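Local coordinates for neural cell adhesion molecule 1 (Homo sapiens, PDB 2HAZ), which acts in neural cell adhesion, its first fibronectin type III repeat carrying an alpha-helix critical for polysialylation of the protein's N-glycans, at residues Ile70-Leu83 / Glu93-Val105. Sequence-based numbering, arbitrary orientation.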
loop_
_atom_site.group_PDB
_atom_site.type_symbol
_atom_site.label_atom_id
_atom_site.label_comp_id
_atom_site.label_asym_id
_atom_site.label_seq_id
_atom_site.Cartn_x
_atom_site.Cartn_y
_atom_site.Cartn_z
ATOM N N ILE A 70 0.972 5.023 -6.573
ATOM C CA ILE A 70 2.369 4.689 -6.706
ATOM C C ILE A 70 2.889 5.245 -8.029
ATOM O O ILE A 70 2.150 5.351 -9.037
ATOM C CB ILE A 70 2.640 3.167 -6.504
ATOM C CG1 ILE A 70 1.894 2.320 -7.534
ATOM C CG2 ILE A 70 2.262 2.726 -5.060
ATOM C CD1 ILE A 70 1.969 0.802 -7.279
ATOM N N VAL A 71 4.159 5.629 -8.008
ATOM C CA VAL A 71 4.793 6.381 -9.095
ATOM C C VAL A 71 6.117 5.760 -9.529
ATOM O O VAL A 71 6.594 4.790 -8.935
ATOM C CB VAL A 71 5.089 7.860 -8.672
ATOM C CG1 VAL A 71 3.809 8.631 -8.397
ATOM C CG2 VAL A 71 6.019 7.892 -7.463
ATOM N N GLY A 72 6.702 6.328 -10.578
ATOM C CA GLY A 72 8.027 5.933 -11.039
ATOM C C GLY A 72 8.128 4.510 -11.545
ATOM O O GLY A 72 9.207 3.895 -11.478
ATOM N N LEU A 73 7.016 4.001 -12.071
ATOM C CA LEU A 73 6.952 2.657 -12.610
ATOM C C LEU A 73 7.390 2.669 -14.072
ATOM O O LEU A 73 7.380 3.715 -14.738
ATOM C CB LEU A 73 5.540 2.079 -12.496
ATOM C CG LEU A 73 4.854 2.119 -11.119
ATOM C CD1 LEU A 73 3.399 1.723 -11.263
ATOM C CD2 LEU A 73 5.589 1.201 -10.134
ATOM N N LYS A 74 7.787 1.502 -14.543
ATOM C CA LYS A 74 8.156 1.300 -15.938
ATOM C C LYS A 74 6.964 0.735 -16.683
ATOM O O LYS A 74 6.243 -0.101 -16.133
ATOM C CB LYS A 74 9.327 0.323 -16.030
ATOM C CG LYS A 74 10.488 0.696 -15.139
ATOM C CD LYS A 74 11.822 0.169 -15.658
ATOM C CE LYS A 74 11.885 -1.341 -15.609
ATOM N NZ LYS A 74 11.563 -1.886 -14.258
ATOM N N PRO A 75 6.741 1.188 -17.930
ATOM C CA PRO A 75 5.633 0.675 -18.728
ATOM C C PRO A 75 5.763 -0.823 -18.994
ATOM O O PRO A 75 6.853 -1.386 -18.871
ATOM C CB PRO A 75 5.728 1.478 -20.030
ATOM C CG PRO A 75 6.507 2.676 -19.677
ATOM C CD PRO A 75 7.484 2.241 -18.643
ATOM N N GLU A 76 4.630 -1.457 -19.288
ATOM C CA GLU A 76 4.557 -2.869 -19.680
ATOM C C GLU A 76 5.250 -3.840 -18.723
ATOM O O GLU A 76 5.813 -4.838 -19.163
ATOM C CB GLU A 76 5.138 -3.066 -21.091
ATOM C CG GLU A 76 4.213 -2.691 -22.200
ATOM C CD GLU A 76 4.865 -2.817 -23.564
ATOM O OE1 GLU A 76 4.533 -3.773 -24.284
ATOM O OE2 GLU A 76 5.713 -1.970 -23.913
ATOM N N THR A 77 5.202 -3.557 -17.426
ATOM C CA THR A 77 5.925 -4.357 -16.447
ATOM C C THR A 77 4.989 -4.838 -15.330
ATOM O O THR A 77 4.185 -4.058 -14.827
ATOM C CB THR A 77 7.127 -3.547 -15.864
ATOM O OG1 THR A 77 8.047 -3.214 -16.919
ATOM C CG2 THR A 77 7.887 -4.352 -14.831
ATOM N N THR A 78 5.103 -6.112 -14.944
ATOM C CA THR A 78 4.286 -6.674 -13.856
ATOM C C THR A 78 4.931 -6.394 -12.494
ATOM O O THR A 78 6.122 -6.690 -12.297
ATOM C CB THR A 78 4.085 -8.187 -14.039
ATOM O OG1 THR A 78 3.690 -8.444 -15.399
ATOM C CG2 THR A 78 3.020 -8.739 -13.060
ATOM N N TYR A 79 4.134 -5.845 -11.568
ATOM C CA TYR A 79 4.592 -5.507 -10.204
ATOM C C TYR A 79 3.769 -6.240 -9.134
ATOM O O TYR A 79 2.606 -6.575 -9.361
ATOM C CB TYR A 79 4.488 -3.990 -9.915
ATOM C CG TYR A 79 5.453 -3.123 -10.680
ATOM C CD1 TYR A 79 6.645 -2.697 -10.097
ATOM C CD2 TYR A 79 5.179 -2.742 -12.001
ATOM C CE1 TYR A 79 7.548 -1.926 -10.805
ATOM C CE2 TYR A 79 6.067 -1.965 -12.710
ATOM C CZ TYR A 79 7.251 -1.560 -12.107
ATOM O OH TYR A 79 8.130 -0.778 -12.800
ATOM N N ALA A 80 4.377 -6.446 -7.969
ATOM C CA ALA A 80 3.664 -6.783 -6.718
ATOM C C ALA A 80 3.645 -5.544 -5.849
ATOM O O ALA A 80 4.668 -4.856 -5.758
ATOM C CB ALA A 80 4.378 -7.934 -5.968
ATOM N N VAL A 81 2.488 -5.275 -5.229
ATOM C CA VAL A 81 2.341 -4.196 -4.244
ATOM C C VAL A 81 1.668 -4.722 -2.966
ATOM O O VAL A 81 0.844 -5.637 -3.003
ATOM C CB VAL A 81 1.592 -2.970 -4.832
ATOM C CG1 VAL A 81 0.161 -3.288 -5.211
ATOM C CG2 VAL A 81 1.648 -1.762 -3.891
ATOM N N ARG A 82 2.094 -4.165 -1.841
ATOM C CA ARG A 82 1.484 -4.427 -0.540
ATOM C C ARG A 82 1.458 -3.120 0.267
ATOM O O ARG A 82 2.195 -2.171 -0.052
ATOM C CB ARG A 82 2.269 -5.534 0.176
ATOM C CG ARG A 82 3.711 -5.173 0.509
ATOM C CD ARG A 82 4.583 -6.421 0.685
ATOM N NE ARG A 82 5.740 -6.087 1.507
ATOM C CZ ARG A 82 6.657 -6.946 1.952
ATOM N NH1 ARG A 82 6.580 -8.243 1.684
ATOM N NH2 ARG A 82 7.660 -6.487 2.683
ATOM N N LEU A 83 0.591 -3.085 1.278
ATOM C CA LEU A 83 0.340 -1.922 2.121
ATOM C C LEU A 83 0.396 -2.304 3.580
ATOM O O LEU A 83 -0.079 -3.369 3.961
ATOM C CB LEU A 83 -1.064 -1.380 1.894
ATOM C CG LEU A 83 -1.436 -0.529 0.690
ATOM C CD1 LEU A 83 -2.870 -0.101 0.923
ATOM C CD2 LEU A 83 -0.538 0.699 0.565
ATOM N N GLU A 93 0.705 -5.131 10.361
ATOM C CA GLU A 93 0.780 -6.259 9.449
ATOM C C GLU A 93 0.675 -5.788 7.997
ATOM O O GLU A 93 -0.176 -4.968 7.679
ATOM C CB GLU A 93 -0.382 -7.223 9.728
ATOM C CG GLU A 93 -0.051 -8.643 9.355
ATOM C CD GLU A 93 -1.241 -9.572 9.455
ATOM O OE1 GLU A 93 -2.243 -9.199 10.094
ATOM O OE2 GLU A 93 -1.172 -10.681 8.885
ATOM N N ILE A 94 1.547 -6.309 7.135
ATOM C CA ILE A 94 1.486 -6.024 5.706
ATOM C C ILE A 94 0.315 -6.779 5.090
ATOM O O ILE A 94 0.023 -7.931 5.468
ATOM C CB ILE A 94 2.791 -6.412 4.969
ATOM C CG1 ILE A 94 3.010 -7.934 4.989
ATOM C CG2 ILE A 94 3.985 -5.696 5.594
ATOM C CD1 ILE A 94 4.367 -8.402 4.440
ATOM N N SER A 95 -0.346 -6.125 4.145
ATOM C CA SER A 95 -1.420 -6.746 3.369
ATOM C C SER A 95 -0.887 -7.935 2.556
ATOM O O SER A 95 0.324 -8.063 2.366
ATOM C CB SER A 95 -2.101 -5.717 2.459
ATOM O OG SER A 95 -1.275 -5.321 1.364
ATOM N N ALA A 96 -1.779 -8.816 2.101
ATOM C CA ALA A 96 -1.396 -9.782 1.069
ATOM C C ALA A 96 -0.980 -9.002 -0.178
ATOM O O ALA A 96 -1.555 -7.952 -0.472
ATOM C CB ALA A 96 -2.547 -10.737 0.743
ATOM N N ALA A 97 0.040 -9.483 -0.886
ATOM C CA ALA A 97 0.480 -8.780 -2.103
ATOM C C ALA A 97 -0.549 -8.862 -3.237
ATOM O O ALA A 97 -1.220 -9.887 -3.407
ATOM C CB ALA A 97 1.824 -9.286 -2.558
ATOM N N SER A 98 -0.687 -7.773 -3.989
ATOM C CA SER A 98 -1.540 -7.748 -5.178
ATOM C C SER A 98 -0.672 -7.496 -6.397
ATOM O O SER A 98 0.177 -6.608 -6.382
ATOM C CB SER A 98 -2.580 -6.638 -5.072
ATOM O OG SER A 98 -3.417 -6.609 -6.228
ATOM N N GLU A 99 -0.889 -8.271 -7.453
ATOM C CA GLU A 99 -0.044 -8.172 -8.624
ATOM C C GLU A 99 -0.806 -7.427 -9.729
ATOM O O GLU A 99 -1.995 -7.678 -9.946
ATOM C CB GLU A 99 0.407 -9.574 -9.066
ATOM C CG GLU A 99 1.548 -10.222 -8.224
ATOM C CD GLU A 99 1.091 -10.961 -6.929
ATOM O OE1 GLU A 99 0.379 -11.999 -7.011
ATOM O OE2 GLU A 99 1.481 -10.529 -5.816
ATOM N N PHE A 100 -0.136 -6.488 -10.394
ATOM C CA PHE A 100 -0.710 -5.784 -11.540
ATOM C C PHE A 100 0.353 -5.587 -12.635
ATOM O O PHE A 100 1.544 -5.853 -12.411
ATOM C CB PHE A 100 -1.283 -4.427 -11.117
ATOM C CG PHE A 100 -0.238 -3.467 -10.604
ATOM C CD1 PHE A 100 0.376 -2.547 -11.462
ATOM C CD2 PHE A 100 0.145 -3.488 -9.260
ATOM C CE1 PHE A 100 1.365 -1.667 -10.976
ATOM C CE2 PHE A 100 1.113 -2.623 -8.773
ATOM C CZ PHE A 100 1.733 -1.720 -9.630
ATOM N N LYS A 101 -0.084 -5.104 -13.801
ATOM C CA LYS A 101 0.826 -4.802 -14.919
ATOM C C LYS A 101 0.576 -3.395 -15.460
ATOM O O LYS A 101 -0.568 -3.007 -15.728
ATOM C CB LYS A 101 0.671 -5.843 -16.043
ATOM C CG LYS A 101 1.855 -5.864 -17.022
ATOM C CD LYS A 101 1.659 -6.965 -18.079
ATOM C CE LYS A 101 2.962 -7.198 -18.822
ATOM N NZ LYS A 101 2.785 -7.943 -20.099
ATOM N N THR A 102 1.651 -2.626 -15.615
ATOM C CA THR A 102 1.528 -1.293 -16.188
ATOM C C THR A 102 1.228 -1.445 -17.675
ATOM O O THR A 102 1.718 -2.372 -18.324
ATOM C CB THR A 102 2.809 -0.428 -15.959
ATOM O OG1 THR A 102 3.984 -1.195 -16.261
ATOM C CG2 THR A 102 2.900 0.058 -14.503
ATOM N N GLN A 103 0.397 -0.550 -18.192
ATOM C CA GLN A 103 0.056 -0.512 -19.606
ATOM C C GLN A 103 1.242 -0.133 -20.493
ATOM O O GLN A 103 2.177 0.527 -20.032
ATOM C CB GLN A 103 -1.085 0.482 -19.839
ATOM C CG GLN A 103 -2.341 0.134 -19.059
ATOM C CD GLN A 103 -3.522 0.973 -19.498
ATOM O OE1 GLN A 103 -3.873 0.992 -20.684
ATOM N NE2 GLN A 103 -4.142 1.675 -18.553
ATOM N N PRO A 104 1.204 -0.561 -21.771
ATOM C CA PRO A 104 2.138 -0.098 -22.786
ATOM C C PRO A 104 1.962 1.392 -23.042
ATOM O O PRO A 104 0.835 1.904 -22.983
ATOM C CB PRO A 104 1.738 -0.902 -24.041
ATOM C CG PRO A 104 0.398 -1.399 -23.796
ATOM C CD PRO A 104 0.262 -1.563 -22.303
ATOM N N VAL A 105 3.070 2.088 -23.297
ATOM C CA VAL A 105 2.992 3.456 -23.802
ATOM C C VAL A 105 2.290 3.432 -25.166
ATOM O O VAL A 105 1.161 3.925 -25.313
ATOM C CB VAL A 105 4.377 4.117 -23.947
ATOM C CG1 VAL A 105 4.222 5.595 -24.329
ATOM C CG2 VAL A 105 5.186 3.976 -22.662
ATOM O OXT VAL A 105 2.833 2.895 -26.149
HETATM O O HOH W 1 5.370 0.453 -23.662
HETATM O O HOH W 2 5.283 -6.885 -20.953
#
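Tyr79 and Val81 pair with Phe100 and Ser98 in an antiparallel arrangement, each pair joined by two backbone hydrogen bonds. Near one end Ser95 extends the pairing with one side-chain and one backbone bond: its OG takes the amide of Leu83 (N to OG 2.9 Å), while its own N donates to Leu83 O.

At the other end the hydroxyl of Thr102 adds to the backbone bonds Thr102 N to Thr77 O and Glu76 N to Gln103 O. Its OG1 donates to Lys74 O at a short 2.5 Å, in the carbonyl plane on a lone pair. The same oxygen accepts from Thr77 N, nearly straight, with an N-H...O angle of 166°. A valine here would probably leave the Lys74 carbonyl and the Thr77 amide without this shared mate and free the turn to shift. Tyr79 OH, on the strand that follows, accepts from Lys74 N, the tyrosine corner familiar from Greek-key sandwiches such as fibronectin type III domains. One water bridges Glu76 O to Lys101 NZ, and another Glu76 OE2 to Val105 N.

Apolar contact centres on Phe100. With CG between backbone N and carbonyl carbon (chi1 64°), its ring leans toward the neighbouring strand 78-83, and Tyr79 CB sits over the ring face, 3.6 Å from Phe100 CZ, in a CH-pi contact. The two rings are nearly parallel but slid apart, with centroids 5.8 Å from each other. Leu73 CD1 and Val81 CG1 meet the Phe100 edge; Ile70 CD1 approaches CZ obliquely at 3.5 Å.

Ile94 CD1 lies over one face of the Arg82 guanidinium, which also forms a salt bridge with Glu43 and a cation-pi contact with Trp52.

In the sandwich, this hairpin's strand 78-87 also bonds to strand 39-46, while Phe100 reaches strands 11-17 and 22-27 of the opposing sheet.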